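Local structure of START domain-containing protein 10 (Homo sapiens, 6SER) at residues Q23-Q28 with I144-S149; V52-Q57 with L207-M212. The protein transfers phosphatidylcholine and phosphatidylethanolamine between membranes, preferring species with a palmitoyl or stearoyl chain at sn-1 and an unsaturated chain at sn-2. All coordinates share one frame; numbering follows the deposited sequence.

Contact 1: Q23-Q28 with I144-S149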
# COMPACT_ATOMS: atom_id res chain seq x y z
N GLN A 23 12.86 2.26 -10.86
CA GLN A 23 12.43 1.33 -11.89
C GLN A 23 10.93 1.14 -11.83
O GLN A 23 10.36 1.03 -10.74
CB GLN A 23 13.10 -0.02 -11.72
CG GLN A 23 14.60 0.02 -11.79
CD GLN A 23 15.22 -1.35 -11.89
OE1 GLN A 23 15.83 -1.70 -12.90
NE2 GLN A 23 15.04 -2.16 -10.84
N VAL A 24 10.28 1.08 -12.99
CA VAL A 24 8.89 0.60 -12.98
C VAL A 24 8.90 -0.91 -12.78
O VAL A 24 9.73 -1.60 -13.40
CB VAL A 24 8.15 1.02 -14.26
CG1 VAL A 24 9.01 1.93 -15.12
CG2 VAL A 24 7.61 -0.17 -15.05
N PRO A 25 8.08 -1.45 -11.89
CA PRO A 25 8.16 -2.88 -11.57
C PRO A 25 8.01 -3.74 -12.81
O PRO A 25 7.09 -3.56 -13.61
CB PRO A 25 7.00 -3.08 -10.59
CG PRO A 25 6.82 -1.74 -9.94
CD PRO A 25 7.13 -0.74 -11.02
N ASP A 26 8.93 -4.68 -12.98
CA ASP A 26 8.83 -5.59 -14.11
C ASP A 26 8.09 -6.85 -13.68
O ASP A 26 7.58 -6.96 -12.57
CB ASP A 26 10.22 -5.89 -14.69
CG ASP A 26 11.11 -6.65 -13.73
OD1 ASP A 26 10.71 -6.90 -12.57
OD2 ASP A 26 12.23 -7.00 -14.15
N ASP A 27 8.04 -7.82 -14.59
CA ASP A 27 7.24 -9.01 -14.35
C ASP A 27 7.77 -9.82 -13.17
O ASP A 27 7.00 -10.42 -12.42
CB ASP A 27 7.20 -9.87 -15.61
CG ASP A 27 5.85 -10.49 -15.83
OD1 ASP A 27 5.10 -9.97 -16.67
OD2 ASP A 27 5.54 -11.49 -15.15
N GLN A 28 9.09 -9.85 -13.00
CA GLN A 28 9.67 -10.59 -11.88
C GLN A 28 9.35 -9.94 -10.54
O GLN A 28 9.18 -10.65 -9.54
CB GLN A 28 11.18 -10.73 -12.09
CG GLN A 28 11.96 -11.33 -10.93
CD GLN A 28 11.63 -12.79 -10.66
OE1 GLN A 28 11.08 -13.48 -11.51
NE2 GLN A 28 11.99 -13.26 -9.47
N ILE A 144 -2.51 -7.74 -8.00
CA ILE A 144 -1.41 -7.24 -7.20
C ILE A 144 -1.30 -5.74 -7.40
O ILE A 144 -1.33 -5.26 -8.54
CB ILE A 144 -0.07 -7.91 -7.55
CG1 ILE A 144 -0.12 -9.40 -7.22
CG2 ILE A 144 1.07 -7.24 -6.81
CD1 ILE A 144 1.18 -10.12 -7.53
N ILE A 145 -1.16 -5.00 -6.31
CA ILE A 145 -0.79 -3.59 -6.32
C ILE A 145 0.39 -3.44 -5.39
O ILE A 145 0.28 -3.78 -4.20
CB ILE A 145 -1.94 -2.68 -5.87
CG1 ILE A 145 -3.26 -3.12 -6.47
CG2 ILE A 145 -1.65 -1.25 -6.28
CD1 ILE A 145 -4.41 -2.25 -6.04
N MET A 146 1.52 -2.93 -5.90
CA MET A 146 2.71 -2.67 -5.11
C MET A 146 3.11 -1.20 -5.20
O MET A 146 2.75 -0.49 -6.15
CB MET A 146 3.92 -3.49 -5.58
CG MET A 146 3.57 -4.77 -6.21
SD MET A 146 5.05 -5.65 -6.66
CE MET A 146 5.52 -4.78 -8.13
N ASN A 147 3.89 -0.76 -4.22
CA ASN A 147 4.47 0.57 -4.25
C ASN A 147 5.75 0.58 -3.42
O ASN A 147 5.99 -0.32 -2.62
CB ASN A 147 3.46 1.63 -3.76
CG ASN A 147 3.37 1.73 -2.25
OD1 ASN A 147 4.36 1.98 -1.57
ND2 ASN A 147 2.15 1.60 -1.72
N TYR A 148 6.58 1.60 -3.66
CA TYR A 148 7.76 1.88 -2.86
C TYR A 148 8.09 3.36 -3.03
O TYR A 148 7.69 3.98 -4.02
CB TYR A 148 8.96 1.01 -3.26
CG TYR A 148 9.48 1.27 -4.66
CD1 TYR A 148 10.52 2.17 -4.86
CD2 TYR A 148 8.93 0.64 -5.77
CE1 TYR A 148 11.00 2.43 -6.13
CE2 TYR A 148 9.41 0.89 -7.04
CZ TYR A 148 10.45 1.79 -7.21
OH TYR A 148 10.95 2.08 -8.47
N SER A 149 8.78 3.94 -2.05
CA SER A 149 8.97 5.38 -2.02
C SER A 149 9.93 5.83 -3.11
O SER A 149 10.81 5.08 -3.56
CB SER A 149 9.48 5.85 -0.66
OG SER A 149 8.43 6.01 0.26
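Tyr148, on strand 142-151, reaches up to the backbone of Gln23 and donates its phenolic proton to the carbonyl oxygen, OH to O 2.6 Å. CG of the tyrosine sits between its own backbone N and carbonyl carbon (chi1 66°), and this torsion sends the ring off the strand toward the incoming N-terminal segment. Val16, Leu17 and Val22 of the N-terminal loop and Leu133 of strand 127-139 pack against the side chain. Farther from CB, CE2 comes 3.8 Å from Gln23 O and CZ 3.6 Å from it, the oxygen lying at the ring edge near its plane; OH finishes in the bond itself. The C=O...OH angle is 130°, with the hydroxyl tilted 24° from the carbonyl plane. A tyrosine suits this place because its ring belongs to the apolar layer while its hydroxyl answers a main-chain oxygen.

Two residues after Gln23, Pro25 presents CB to the methyl of Met146, CB to CE 3.3 Å, shorter than carbon-carbon contact normally allows, so the packing is tight or the methyl position somewhat doubtful. The rigid proline offers apolar ring carbons just before a helix, and the long unbranched methionine, bending at its last torsion about CG-SD, brings CE to them from the strand. Phe30 and Phe33 of helix 27-38 also touch Met146. Asp26 caps that helix, OD1 accepting from Asp29 N. One directed polar bond and a close proline-methionine contact thus fasten the lead-in to the N-terminal helix against the START-domain sheet.

Contact 2: V52-Q57 with L207-M212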
# COMPACT_ATOMS: atom_id res chain seq x y z
N VAL A 52 -8.51 -12.97 10.42
CA VAL A 52 -7.39 -12.05 10.26
C VAL A 52 -6.17 -12.63 10.98
O VAL A 52 -6.25 -12.98 12.16
CB VAL A 52 -7.71 -10.65 10.82
CG1 VAL A 52 -6.51 -9.74 10.66
CG2 VAL A 52 -8.93 -10.07 10.13
N SER A 53 -5.05 -12.73 10.26
CA SER A 53 -3.79 -13.16 10.86
C SER A 53 -2.67 -12.18 10.51
O SER A 53 -2.68 -11.56 9.44
CB SER A 53 -3.40 -14.57 10.42
OG SER A 53 -3.88 -14.84 9.12
N VAL A 54 -1.71 -12.06 11.42
CA VAL A 54 -0.56 -11.18 11.28
C VAL A 54 0.71 -12.01 11.44
O VAL A 54 0.84 -12.78 12.40
CB VAL A 54 -0.60 -10.03 12.31
CG1 VAL A 54 0.61 -9.10 12.14
CG2 VAL A 54 -1.89 -9.25 12.19
N TRP A 55 1.64 -11.87 10.50
CA TRP A 55 2.96 -12.47 10.56
C TRP A 55 4.04 -11.39 10.61
O TRP A 55 3.81 -10.24 10.22
CB TRP A 55 3.24 -13.39 9.37
CG TRP A 55 2.42 -14.63 9.27
CD1 TRP A 55 2.78 -15.89 9.66
CD2 TRP A 55 1.11 -14.75 8.71
NE1 TRP A 55 1.77 -16.78 9.39
CE2 TRP A 55 0.73 -16.10 8.81
CE3 TRP A 55 0.21 -13.84 8.15
CZ2 TRP A 55 -0.50 -16.57 8.36
CZ3 TRP A 55 -1.01 -14.30 7.71
CH2 TRP A 55 -1.35 -15.65 7.81
N VAL A 56 5.17 -11.75 11.14
CA VAL A 56 6.28 -10.86 11.22
C VAL A 56 7.48 -11.61 10.69
O VAL A 56 7.57 -12.78 10.90
CB VAL A 56 6.47 -10.40 12.66
CG1 VAL A 56 7.68 -9.53 12.78
CG2 VAL A 56 5.28 -9.61 13.11
N GLN A 57 8.37 -10.96 9.97
CA GLN A 57 9.53 -11.68 9.41
C GLN A 57 10.42 -12.23 10.51
O GLN A 57 10.85 -11.50 11.36
CB GLN A 57 10.21 -10.86 8.33
CG GLN A 57 9.87 -11.45 6.98
CD GLN A 57 11.00 -11.35 5.99
OE1 GLN A 57 11.82 -10.46 6.08
NE2 GLN A 57 11.00 -12.25 5.02
N LEU A 207 -1.90 -2.70 15.44
CA LEU A 207 -3.00 -2.01 14.78
C LEU A 207 -3.39 -2.65 13.46
O LEU A 207 -4.46 -2.32 12.93
CB LEU A 207 -2.63 -0.55 14.55
CG LEU A 207 -2.39 0.30 15.80
CD1 LEU A 207 -1.79 1.64 15.41
CD2 LEU A 207 -3.69 0.49 16.56
N ALA A 208 -2.56 -3.55 12.93
CA ALA A 208 -2.81 -4.12 11.61
C ALA A 208 -4.17 -4.78 11.49
O ALA A 208 -4.90 -4.46 10.54
CB ALA A 208 -1.67 -5.09 11.25
N PRO A 209 -4.58 -5.69 12.39
CA PRO A 209 -5.92 -6.29 12.23
C PRO A 209 -7.04 -5.27 12.24
O PRO A 209 -8.03 -5.45 11.52
CB PRO A 209 -6.02 -7.26 13.42
CG PRO A 209 -5.00 -6.78 14.39
CD PRO A 209 -3.89 -6.24 13.57
N LYS A 210 -6.90 -4.19 13.00
CA LYS A 210 -7.96 -3.18 13.04
C LYS A 210 -8.03 -2.41 11.72
O LYS A 210 -9.12 -2.09 11.24
CB LYS A 210 -7.73 -2.22 14.20
CG LYS A 210 -8.92 -1.33 14.47
CD LYS A 210 -8.49 0.07 14.86
CE LYS A 210 -9.71 0.96 15.09
NZ LYS A 210 -9.34 2.40 15.18
N ALA A 211 -6.88 -2.10 11.14
CA ALA A 211 -6.86 -1.38 9.87
C ALA A 211 -7.44 -2.22 8.75
O ALA A 211 -8.13 -1.70 7.86
CB ALA A 211 -5.43 -0.96 9.55
N MET A 212 -7.18 -3.53 8.76
CA MET A 212 -7.71 -4.40 7.72
C MET A 212 -9.22 -4.53 7.81
O MET A 212 -9.91 -4.58 6.78
CB MET A 212 -7.07 -5.79 7.81
CG MET A 212 -5.57 -5.79 7.53
SD MET A 212 -5.20 -5.63 5.77
CE MET A 212 -5.81 -7.21 5.16
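Strand 52-57 and helix segment 207-212 pass with their axes 8.6 Å apart at the closest point and their chain directions 139° apart, Val52 and Pro209 having the nearest CA atoms. Along the strand alternate residues face the helix, and Val52 and Val54 supply the contact. Val52 CG1, which lies anti to its backbone N (chi1 179°), meets CB of Pro209 at 3.7 Å. Val54 uses its other branch: CG2 reaches CD of Pro209 at 3.9 Å and, more loosely, the methyl CB of Ala208 at 4.3 Å. Both valines cross the proline at about a right angle; standing two residues apart on one face of the strand, they touch its ring at different atoms, CB and CD.

Branched valines favour extended backbone and give the strand a firm apolar surface, whereas the small Ala208 is consistent with a close approach of the helix. Pro209 has no N-H to offer to the preceding turn, and the helix is kinked here. Around this patch Met212 packs on Cys70 and Met72 of strand 68-74, and Gln205 touches Val54. With aliphatic carbons alone meeting between the two segments, the C-terminal helix is seated on the sheet by shape and hydrophobicity, the way this helix lies over the curved sheet in START domains.

Contacts 1 and 2 lie on opposite sides of the chain's centre, their own centres about 22 Å apart and their nearest atoms about 12 Å apart, without touching. Both reach the same curled sheet: contact 1 through strand 142-151, contact 2 through strand 52-57. Their segments alternate along the chain, in the order 23-28, 52-57, 144-149, 207-212, so the two connections cross. One joins the start of the N-terminal helix 27-38 to the sheet, the other the long C-terminal helix 197-227. Early and late parts of the single START domain are thereby brought onto one framework, consistent with the helix-grip fold in which the curved sheet and C-terminal helix form the lipid-binding pocket of START domains.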